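Local coordinates for flavin adenine dinucleotide synthase (Saccharomyces cerevisiae, PDB 2WSI), which catalyses the adenylation of flavin mononucleotide with ATP, giving the coenzyme flavin adenine dinucleotide and diphosphate, at residues I202-L207 / E248-H253; K5-C10 / C76-F81; S130-Q135 / R149-I154. All coordinates share one frame; numbering follows the deposited sequence.

Overall arrangement
Along the chain contact 2 comes first, then contact 3, then contact 1, each closed before the next opens. Contacts 1 and 2 are neighbours, with centres about 21 Å apart and nearest atoms about 6 Å apart. Helix 3-18 joins them, since it supplies one side of contact 2 and, through Tyr17, bonds to Ser204 of contact 1; helix 25-45 touches residues of both, and helix 64-87, the other side of contact 2, also touches 202-207. Contact 3 lies at the edge strand 129-133 of the central sheet, its centre about 25 Å from that of contact 2 and about 34 Å from that of contact 1, across the chain's centre. Contacts 1 and 2 thus join helices, whereas contact 3 joins helix to sheet near the FAD pocket.

Contact 1. Residues I202-L207 / E248-H253; sequences IWSFLL and EWEIIH
A buried helix-to-helix contact joins Ser204 and Leu207 of helix 199-209 to Glu250 and Ile251 of the short helix 248-252. The two segments run nearly parallel, with axes 16° apart and 8.8 Å from each other at closest approach. One hydrogen bond links them: Ser204 OG donates to the anti lone pair of Glu250 OE2, 2.6 Å away, the pair turned away from the other carboxylate oxygen. The serine hydroxyl lies anti to its own backbone nitrogen (chi1 173°), which carries it into the path of the glutamate, while the glutamate chain bends at chi2 to bring OE2 against it; Glu250 CG rests 3.4 Å from Ser204 OG. Serine suits the place because it is small and still offers a polar hydrogen, and its OG is also hydrogen-bonded to Tyr17 OH. A leucine in place of Glu250 would probably leave the buried Ser204 OG without its carboxylate acceptor and dependent on Tyr17. One turn further along helix 199-209, Leu207 runs alongside Ile251, the residue next to Glu250, with Leu207 CD1 4.0 Å from Ile251 CG1; branched aliphatic chains suit this buried pair. Helix 248-252 ends as His253 leaves helical geometry; His253 N and, at 3.0 Å, His253 ND1 both bond to Trp249 O, from opposite faces of the carbonyl plane. Ile27 of helix 25-45 touches both Ser204 and Glu250. Helix 199-209 of the PAPS reductase-type domain, packed also on helices 25-45 and 64-87, thus takes on a near-parallel partner through a buried hydroxyl-carboxylate bond.

Contact 2. Residues K5-C10 / C76-F81; sequences KAAEMC and CLWEYF
Helices 3-18 and 64-87 come close enough at Ala7 and Trp78 for their CA atoms to lie 5.1 Å apart. So near an approach needs a small residue, and alanine supplies one: Ala7 CB is 4.0 Å from Trp78 CB, and Ala7 O is 3.7 Å from the same carbon. The indole then extends along helix 3-18 to Glu8, helped by Trp78 CG standing anti to the backbone nitrogen (chi1 -177°). Helix 64-87 follows strand 56-59 of the central sheet, and helix 3-18 thus packs against a helix of the Rossmann-like layering of the PAPS reductase family. Glu8 lays its aliphatic part over one face of the ring. Its CB sits almost on the normal of the six-membered ring of Trp78, 3.5 Å from the centroid, a CH-pi contact, and Glu8 CG lies tightly at 3.2 Å from Trp78 CZ2, toward the rim. The methylenes do the touching, while the carboxylate leads away, its plane turned 78° from the indole. Trp78 also meets the rings of Tyr11 and Phe82, the latter edge-to-face. Glu8 OE2 lies close to Glu12 OE2, a pairing that may raise the pKa of one of them.

Contact 3. Residues S130-Q135 / R149-I154; sequences SLYESQ and RDFIKI
The helix turn that brings Phe151 and Ile154 against the ring of Tyr132 is held by the backbone bond from Lys153 N to Arg149 O, 3.0 Å long. Across the contact itself the meeting is apolar. Phe151 CD1 comes over one face of the Tyr132 ring, toward its rim, and lies 3.4 Å from Tyr132 CD2. The two side chains pass one another head to tail, with ring planes 56° apart and centroids at 4.9 Å, an oblique aromatic pair. Tyr132 CG stands anti to the backbone nitrogen (chi1 169°), which lays the ring against Phe151. Ile154 crosses the tyrosine at about a right angle, and its CD1 reaches Tyr132 OH at 3.8 Å. A tyrosine suits this half-buried place: its ring offers Phe151 a face, while Ile154 CD1 meets it near CE1 and OH. The buried phenylalanine in turn gives the ring an apolar partner.

The side chain of Tyr132 is about 5 Å from that of Ile107, which binds FAD, and that of Phe151 is about 8 Å from the bound FAD. Strand 129-133 is the outermost on its side of the sheet, and Tyr132 bonds through its backbone to Thr104 and Phe106 of the parallel strand 102-106. Helix 144-154 then connects it to strand 160-162 as a beta-alpha-beta crossover, while Leu131 and Glu133 turn to helix 114-126.

Contact 1. Residues I202-L207 / E248-H253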
loop_
_atom_site.group_PDB
_atom_site.type_symbol
_atom_site.label_atom_id
_atom_site.label_comp_id
_atom_site.label_asym_id
_atom_site.label_seq_id
_atom_site.Cartn_x
_atom_site.Cartn_y
_atom_site.Cartn_z
ATOM N N ILE A 202 0.929 -9.548 2.317
ATOM C CA ILE A 202 1.372 -8.157 2.276
ATOM C C ILE A 202 2.877 -8.101 2.613
ATOM O O ILE A 202 3.677 -7.565 1.844
ATOM C CB ILE A 202 0.541 -7.287 3.238
ATOM C CG1 ILE A 202 -0.900 -7.123 2.696
ATOM C CG2 ILE A 202 1.228 -5.912 3.425
ATOM C CD1 ILE A 202 -0.961 -6.289 1.356
ATOM N N TRP A 203 3.278 -8.701 3.733
ATOM C CA TRP A 203 4.681 -8.629 4.124
ATOM C C TRP A 203 5.585 -9.387 3.145
ATOM O O TRP A 203 6.691 -8.941 2.839
ATOM C CB TRP A 203 4.922 -9.218 5.514
ATOM C CG TRP A 203 4.325 -8.495 6.691
ATOM C CD1 TRP A 203 3.583 -9.057 7.685
ATOM C CD2 TRP A 203 4.461 -7.101 7.032
ATOM N NE1 TRP A 203 3.236 -8.097 8.620
ATOM C CE2 TRP A 203 3.764 -6.897 8.245
ATOM C CE3 TRP A 203 5.107 -6.018 6.443
ATOM C CZ2 TRP A 203 3.688 -5.644 8.866
ATOM C CZ3 TRP A 203 5.019 -4.756 7.074
ATOM C CH2 TRP A 203 4.307 -4.593 8.251
ATOM N N SER A 204 5.140 -10.551 2.689
ATOM C CA SER A 204 5.980 -11.341 1.802
ATOM C C SER A 204 6.292 -10.538 0.545
ATOM O O SER A 204 7.439 -10.488 0.119
ATOM C CB SER A 204 5.321 -12.652 1.394
ATOM O OG SER A 204 6.117 -13.277 0.411
ATOM N N PHE A 205 5.269 -9.927 -0.053
ATOM C CA PHE A 205 5.495 -9.143 -1.271
ATOM C C PHE A 205 6.287 -7.858 -0.986
ATOM O O PHE A 205 7.234 -7.520 -1.698
ATOM C CB PHE A 205 4.164 -8.820 -1.961
ATOM C CG PHE A 205 4.338 -8.110 -3.274
ATOM C CD1 PHE A 205 4.779 -8.798 -4.392
ATOM C CD2 PHE A 205 4.117 -6.738 -3.378
ATOM C CE1 PHE A 205 4.957 -8.159 -5.610
ATOM C CE2 PHE A 205 4.290 -6.085 -4.589
ATOM C CZ PHE A 205 4.707 -6.803 -5.716
ATOM N N LEU A 206 5.930 -7.141 0.071
ATOM C CA LEU A 206 6.550 -5.830 0.306
ATOM C C LEU A 206 8.033 -5.993 0.685
ATOM O O LEU A 206 8.869 -5.244 0.227
ATOM C CB LEU A 206 5.752 -5.052 1.357
ATOM C CG LEU A 206 6.150 -3.593 1.591
ATOM C CD1 LEU A 206 6.117 -2.834 0.253
ATOM C CD2 LEU A 206 5.236 -2.967 2.620
ATOM N N LEU A 207 8.372 -7.024 1.465
ATOM C CA LEU A 207 9.769 -7.281 1.807
ATOM C C LEU A 207 10.542 -7.772 0.598
ATOM O O LEU A 207 11.663 -7.324 0.356
ATOM C CB LEU A 207 9.883 -8.319 2.941
ATOM C CG LEU A 207 9.470 -7.791 4.308
ATOM C CD1 LEU A 207 9.400 -8.935 5.360
ATOM C CD2 LEU A 207 10.409 -6.653 4.766
ATOM N N GLU A 248 12.116 -14.727 6.006
ATOM C CA GLU A 248 13.562 -14.698 5.830
ATOM C C GLU A 248 13.991 -14.855 4.346
ATOM O O GLU A 248 14.901 -14.166 3.904
ATOM C CB GLU A 248 14.200 -15.777 6.723
ATOM C CG GLU A 248 15.685 -15.990 6.493
ATOM C CD GLU A 248 16.542 -14.881 7.078
ATOM O OE1 GLU A 248 15.990 -13.816 7.441
ATOM O OE2 GLU A 248 17.779 -15.072 7.160
ATOM N N TRP A 249 13.363 -15.758 3.588
ATOM C CA TRP A 249 13.771 -15.999 2.186
ATOM C C TRP A 249 13.546 -14.738 1.346
ATOM O O TRP A 249 14.413 -14.312 0.574
ATOM C CB TRP A 249 13.001 -17.178 1.569
ATOM C CG TRP A 249 13.499 -17.548 0.191
ATOM C CD1 TRP A 249 14.355 -18.569 -0.130
ATOM C CD2 TRP A 249 13.196 -16.878 -1.051
ATOM N NE1 TRP A 249 14.596 -18.578 -1.486
ATOM C CE2 TRP A 249 13.902 -17.554 -2.075
ATOM C CE3 TRP A 249 12.406 -15.771 -1.393
ATOM C CZ2 TRP A 249 13.830 -17.166 -3.422
ATOM C CZ3 TRP A 249 12.330 -15.390 -2.733
ATOM C CH2 TRP A 249 13.044 -16.090 -3.731
ATOM N N GLU A 250 12.379 -14.129 1.523
ATOM C CA GLU A 250 12.026 -12.930 0.768
ATOM C C GLU A 250 13.000 -11.816 1.079
ATOM O O GLU A 250 13.393 -11.066 0.193
ATOM C CB GLU A 250 10.626 -12.467 1.134
ATOM C CG GLU A 250 9.521 -13.378 0.663
ATOM C CD GLU A 250 9.087 -14.388 1.704
ATOM O OE1 GLU A 250 9.952 -14.857 2.498
ATOM O OE2 GLU A 250 7.878 -14.715 1.719
ATOM N N ILE A 251 13.384 -11.697 2.351
ATOM C CA ILE A 251 14.309 -10.659 2.764
ATOM C C ILE A 251 15.677 -10.914 2.121
ATOM O O ILE A 251 16.253 -10.029 1.506
ATOM C CB ILE A 251 14.464 -10.617 4.306
ATOM C CG1 ILE A 251 13.230 -9.983 4.981
ATOM C CG2 ILE A 251 15.719 -9.848 4.703
ATOM C CD1 ILE A 251 13.100 -10.330 6.482
ATOM N N ILE A 252 16.189 -12.137 2.257
ATOM C CA ILE A 252 17.547 -12.442 1.811
ATOM C C ILE A 252 17.662 -12.334 0.308
ATOM O O ILE A 252 18.688 -11.927 -0.211
ATOM C CB ILE A 252 17.977 -13.879 2.203
ATOM C CG1 ILE A 252 18.084 -14.019 3.722
ATOM C CG2 ILE A 252 19.298 -14.237 1.531
ATOM C CD1 ILE A 252 18.926 -12.948 4.379
ATOM N N HIS A 253 16.604 -12.708 -0.393
ATOM C CA HIS A 253 16.651 -12.771 -1.846
ATOM C C HIS A 253 15.859 -11.644 -2.494
ATOM O O HIS A 253 15.457 -11.771 -3.647
ATOM C CB HIS A 253 16.089 -14.104 -2.323
ATOM C CG HIS A 253 16.861 -15.286 -1.836
ATOM N ND1 HIS A 253 16.529 -15.968 -0.684
ATOM C CD2 HIS A 253 17.951 -15.907 -2.345
ATOM C CE1 HIS A 253 17.383 -16.961 -0.505
ATOM N NE2 HIS A 253 18.251 -16.950 -1.502
#

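Contact 2. Residues K5-C10 / C76-F81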
loop_
_atom_site.group_PDB
_atom_site.type_symbol
_atom_site.label_atom_id
_atom_site.label_comp_id
_atom_site.label_asym_id
_atom_site.label_seq_id
_atom_site.Cartn_x
_atom_site.Cartn_y
_atom_site.Cartn_z
ATOM N N LYS A 5 9.499 4.740 -15.866
ATOM C CA LYS A 5 10.533 3.958 -15.166
ATOM C C LYS A 5 10.003 3.313 -13.902
ATOM O O LYS A 5 10.369 2.193 -13.604
ATOM C CB LYS A 5 11.761 4.795 -14.789
ATOM C CG LYS A 5 12.370 5.595 -15.941
ATOM C CD LYS A 5 12.988 4.713 -17.013
ATOM C CE LYS A 5 14.139 3.860 -16.462
ATOM N NZ LYS A 5 14.782 2.994 -17.523
ATOM N N ALA A 6 9.167 4.028 -13.153
ATOM C CA ALA A 6 8.567 3.449 -11.955
ATOM C C ALA A 6 7.687 2.281 -12.350
ATOM O O ALA A 6 7.673 1.247 -11.666
ATOM C CB ALA A 6 7.739 4.504 -11.198
ATOM N N ALA A 7 6.923 2.459 -13.423
ATOM C CA ALA A 7 6.001 1.407 -13.869
ATOM C C ALA A 7 6.783 0.170 -14.312
ATOM O O ALA A 7 6.482 -0.966 -13.894
ATOM C CB ALA A 7 5.071 1.915 -14.974
ATOM N N GLU A 8 7.808 0.378 -15.134
ATOM C CA GLU A 8 8.630 -0.749 -15.605
ATOM C C GLU A 8 9.347 -1.450 -14.437
ATOM O O GLU A 8 9.412 -2.670 -14.380
ATOM C CB GLU A 8 9.667 -0.279 -16.660
ATOM C CG GLU A 8 10.225 -1.430 -17.463
ATOM C CD GLU A 8 11.433 -2.087 -16.814
ATOM O OE1 GLU A 8 12.118 -1.430 -15.988
ATOM O OE2 GLU A 8 11.718 -3.259 -17.159
ATOM N N MET A 9 9.865 -0.667 -13.491
ATOM C CA MET A 9 10.489 -1.233 -12.297
ATOM C C MET A 9 9.491 -2.120 -11.524
ATOM O O MET A 9 9.793 -3.265 -11.183
ATOM C CB MET A 9 11.044 -0.123 -11.378
ATOM C CG MET A 9 11.714 -0.690 -10.059
ATOM S SD MET A 9 12.263 0.594 -8.876
ATOM C CE MET A 9 10.651 1.155 -8.270
ATOM N N CYS A 10 8.297 -1.602 -11.257
ATOM C CA CYS A 10 7.307 -2.363 -10.482
ATOM C C CYS A 10 6.878 -3.620 -11.261
ATOM O O CYS A 10 6.641 -4.696 -10.704
ATOM C CB CYS A 10 6.114 -1.455 -10.186
ATOM S SG CYS A 10 6.535 -0.191 -8.923
ATOM N N CYS A 76 0.760 -2.987 -13.412
ATOM C CA CYS A 76 -0.330 -3.087 -14.398
ATOM C C CYS A 76 -0.370 -1.902 -15.351
ATOM O O CYS A 76 -0.806 -2.021 -16.517
ATOM C CB CYS A 76 -1.670 -3.214 -13.684
ATOM S SG CYS A 76 -1.818 -4.811 -12.849
ATOM N N LEU A 77 0.083 -0.749 -14.874
ATOM C CA LEU A 77 0.129 0.433 -15.751
ATOM C C LEU A 77 1.134 0.189 -16.900
ATOM O O LEU A 77 0.899 0.546 -18.075
ATOM C CB LEU A 77 0.504 1.672 -14.919
ATOM C CG LEU A 77 0.541 2.977 -15.695
ATOM C CD1 LEU A 77 -0.817 3.226 -16.302
ATOM C CD2 LEU A 77 0.977 4.161 -14.791
ATOM N N TRP A 78 2.257 -0.424 -16.562
ATOM C CA TRP A 78 3.260 -0.768 -17.571
ATOM C C TRP A 78 2.611 -1.686 -18.626
ATOM O O TRP A 78 2.644 -1.413 -19.839
ATOM C CB TRP A 78 4.423 -1.483 -16.913
ATOM C CG TRP A 78 5.558 -1.815 -17.846
ATOM C CD1 TRP A 78 6.018 -3.076 -18.187
ATOM C CD2 TRP A 78 6.414 -0.883 -18.521
ATOM N NE1 TRP A 78 7.101 -2.970 -19.045
ATOM C CE2 TRP A 78 7.362 -1.636 -19.263
ATOM C CE3 TRP A 78 6.454 0.519 -18.599
ATOM C CZ2 TRP A 78 8.336 -1.028 -20.068
ATOM C CZ3 TRP A 78 7.421 1.117 -19.394
ATOM C CH2 TRP A 78 8.350 0.346 -20.119
ATOM N N GLU A 79 2.009 -2.769 -18.158
ATOM C CA GLU A 79 1.349 -3.714 -19.082
ATOM C C GLU A 79 0.230 -3.048 -19.910
ATOM O O GLU A 79 0.061 -3.322 -21.094
ATOM C CB GLU A 79 0.818 -4.932 -18.292
ATOM C CG GLU A 79 0.203 -6.018 -19.175
ATOM C CD GLU A 79 0.062 -7.359 -18.458
ATOM O OE1 GLU A 79 0.867 -7.643 -17.547
ATOM O OE2 GLU A 79 -0.862 -8.116 -18.813
ATOM N N TYR A 80 -0.512 -2.138 -19.293
ATOM C CA TYR A 80 -1.638 -1.447 -19.930
ATOM C C TYR A 80 -1.182 -0.670 -21.159
ATOM O O TYR A 80 -1.849 -0.615 -22.196
ATOM C CB TYR A 80 -2.264 -0.476 -18.915
ATOM C CG TYR A 80 -3.191 0.583 -19.485
ATOM C CD1 TYR A 80 -4.522 0.286 -19.774
ATOM C CD2 TYR A 80 -2.749 1.887 -19.687
ATOM C CE1 TYR A 80 -5.389 1.255 -20.281
ATOM C CE2 TYR A 80 -3.614 2.883 -20.180
ATOM C CZ TYR A 80 -4.928 2.551 -20.478
ATOM O OH TYR A 80 -5.794 3.503 -20.959
ATOM N N PHE A 81 -0.023 -0.069 -21.038
ATOM C CA PHE A 81 0.498 0.711 -22.134
ATOM C C PHE A 81 0.690 -0.175 -23.372
ATOM O O PHE A 81 0.377 0.225 -24.487
ATOM C CB PHE A 81 1.800 1.342 -21.716
ATOM C CG PHE A 81 2.526 2.011 -22.832
ATOM C CD1 PHE A 81 2.094 3.245 -23.327
ATOM C CD2 PHE A 81 3.642 1.416 -23.388
ATOM C CE1 PHE A 81 2.780 3.874 -24.364
ATOM C CE2 PHE A 81 4.336 2.040 -24.420
ATOM C CZ PHE A 81 3.891 3.272 -24.909
#

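Contact 3. Residues S130-Q135 / R149-I154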
loop_
_atom_site.group_PDB
_atom_site.type_symbol
_atom_site.label_atom_id
_atom_site.label_comp_id
_atom_site.label_asym_id
_atom_site.label_seq_id
_atom_site.Cartn_x
_atom_site.Cartn_y
_atom_site.Cartn_z
ATOM N N SER A 130 1.341 12.557 -8.786
ATOM C CA SER A 130 0.851 13.932 -8.741
ATOM C C SER A 130 -0.063 14.007 -7.547
ATOM O O SER A 130 -1.213 13.561 -7.586
ATOM C CB SER A 130 0.052 14.286 -9.987
ATOM O OG SER A 130 -0.476 15.602 -9.868
ATOM N N LEU A 131 0.455 14.560 -6.470
ATOM C CA LEU A 131 -0.235 14.455 -5.200
ATOM C C LEU A 131 -1.158 15.624 -4.897
ATOM O O LEU A 131 -0.712 16.767 -4.781
ATOM C CB LEU A 131 0.812 14.336 -4.100
ATOM C CG LEU A 131 0.272 13.981 -2.723
ATOM C CD1 LEU A 131 -0.121 12.483 -2.703
ATOM C CD2 LEU A 131 1.327 14.282 -1.708
ATOM N N TYR A 132 -2.446 15.347 -4.776
ATOM C CA TYR A 132 -3.331 16.258 -4.066
ATOM C C TYR A 132 -3.207 15.902 -2.600
ATOM O O TYR A 132 -3.436 14.741 -2.230
ATOM C CB TYR A 132 -4.768 16.058 -4.506
ATOM C CG TYR A 132 -5.797 16.770 -3.653
ATOM C CD1 TYR A 132 -6.192 18.077 -3.932
ATOM C CD2 TYR A 132 -6.411 16.114 -2.587
ATOM C CE1 TYR A 132 -7.172 18.716 -3.146
ATOM C CE2 TYR A 132 -7.383 16.731 -1.807
ATOM C CZ TYR A 132 -7.762 18.022 -2.087
ATOM O OH TYR A 132 -8.736 18.591 -1.293
ATOM N N GLU A 133 -2.834 16.875 -1.769
ATOM C CA GLU A 133 -2.848 16.687 -0.313
ATOM C C GLU A 133 -3.768 17.701 0.373
ATOM O O GLU A 133 -3.523 18.908 0.315
ATOM C CB GLU A 133 -1.430 16.818 0.269
ATOM C CG GLU A 133 -1.411 16.692 1.804
ATOM C CD GLU A 133 -0.007 16.655 2.406
ATOM O OE1 GLU A 133 0.976 16.923 1.687
ATOM O OE2 GLU A 133 0.114 16.370 3.617
ATOM N N SER A 134 -4.812 17.211 1.029
ATOM C CA SER A 134 -5.709 18.065 1.802
ATOM C C SER A 134 -4.916 18.860 2.834
ATOM O O SER A 134 -3.797 18.506 3.173
ATOM C CB SER A 134 -6.767 17.228 2.517
ATOM O OG SER A 134 -6.189 16.509 3.583
ATOM N N GLN A 135 -5.519 19.924 3.337
ATOM C CA GLN A 135 -4.887 20.797 4.320
ATOM C C GLN A 135 -5.224 20.273 5.715
ATOM O O GLN A 135 -6.395 20.057 6.023
ATOM C CB GLN A 135 -5.406 22.231 4.152
ATOM C CG GLN A 135 -5.680 22.639 2.700
ATOM C CD GLN A 135 -7.112 22.334 2.233
ATOM O OE1 GLN A 135 -7.491 21.166 1.997
ATOM N NE2 GLN A 135 -7.910 23.394 2.072
ATOM N N ARG A 149 -15.412 14.554 -0.307
ATOM C CA ARG A 149 -16.438 15.365 -0.946
ATOM C C ARG A 149 -15.776 16.625 -1.477
ATOM O O ARG A 149 -16.049 17.036 -2.602
ATOM C CB ARG A 149 -17.584 15.716 0.006
ATOM C CG ARG A 149 -18.762 16.366 -0.711
ATOM C CD ARG A 149 -19.876 16.727 0.259
ATOM N NE ARG A 149 -19.965 15.743 1.336
ATOM C CZ ARG A 149 -20.582 14.572 1.233
ATOM N NH1 ARG A 149 -21.185 14.228 0.098
ATOM N NH2 ARG A 149 -20.598 13.746 2.271
ATOM N N ASP A 150 -14.885 17.217 -0.680
ATOM C CA ASP A 150 -14.190 18.437 -1.100
ATOM C C ASP A 150 -13.305 18.135 -2.306
ATOM O O ASP A 150 -13.248 18.927 -3.230
ATOM C CB ASP A 150 -13.325 19.019 0.016
ATOM C CG ASP A 150 -14.147 19.539 1.184
ATOM O OD1 ASP A 150 -15.368 19.775 1.016
ATOM O OD2 ASP A 150 -13.560 19.723 2.277
ATOM N N PHE A 151 -12.643 16.975 -2.289
ATOM C CA PHE A 151 -11.745 16.574 -3.370
ATOM C C PHE A 151 -12.515 16.491 -4.688
ATOM O O PHE A 151 -12.080 17.040 -5.704
ATOM C CB PHE A 151 -11.064 15.227 -3.045
ATOM C CG PHE A 151 -10.247 14.658 -4.203
ATOM C CD1 PHE A 151 -9.060 15.265 -4.602
ATOM C CD2 PHE A 151 -10.675 13.525 -4.886
ATOM C CE1 PHE A 151 -8.315 14.761 -5.659
ATOM C CE2 PHE A 151 -9.931 13.015 -5.948
ATOM C CZ PHE A 151 -8.737 13.633 -6.325
ATOM N N ILE A 152 -13.657 15.808 -4.649
ATOM C CA ILE A 152 -14.510 15.586 -5.821
ATOM C C ILE A 152 -15.074 16.901 -6.325
ATOM O O ILE A 152 -15.298 17.077 -7.527
ATOM C CB ILE A 152 -15.703 14.639 -5.474
ATOM C CG1 ILE A 152 -15.205 13.219 -5.185
ATOM C CG2 ILE A 152 -16.740 14.604 -6.597
ATOM C CD1 ILE A 152 -14.326 12.635 -6.273
ATOM N N LYS A 153 -15.271 17.856 -5.421
ATOM C CA LYS A 153 -15.756 19.166 -5.857
ATOM C C LYS A 153 -14.681 19.909 -6.661
ATOM O O LYS A 153 -14.983 20.604 -7.633
ATOM C CB LYS A 153 -16.216 19.995 -4.649
ATOM C CG LYS A 153 -16.837 21.315 -5.053
ATOM C CD LYS A 153 -17.029 22.254 -3.874
ATOM C CE LYS A 153 -17.257 23.691 -4.350
ATOM N NZ LYS A 153 -16.277 24.116 -5.416
ATOM N N ILE A 154 -13.425 19.765 -6.250
ATOM C CA ILE A 154 -12.296 20.384 -6.944
ATOM C C ILE A 154 -12.021 19.649 -8.266
ATOM O O ILE A 154 -11.687 20.260 -9.290
ATOM C CB ILE A 154 -11.043 20.365 -6.039
ATOM C CG1 ILE A 154 -11.288 21.228 -4.788
ATOM C CG2 ILE A 154 -9.806 20.855 -6.805
ATOM C CD1 ILE A 154 -10.191 21.145 -3.720
#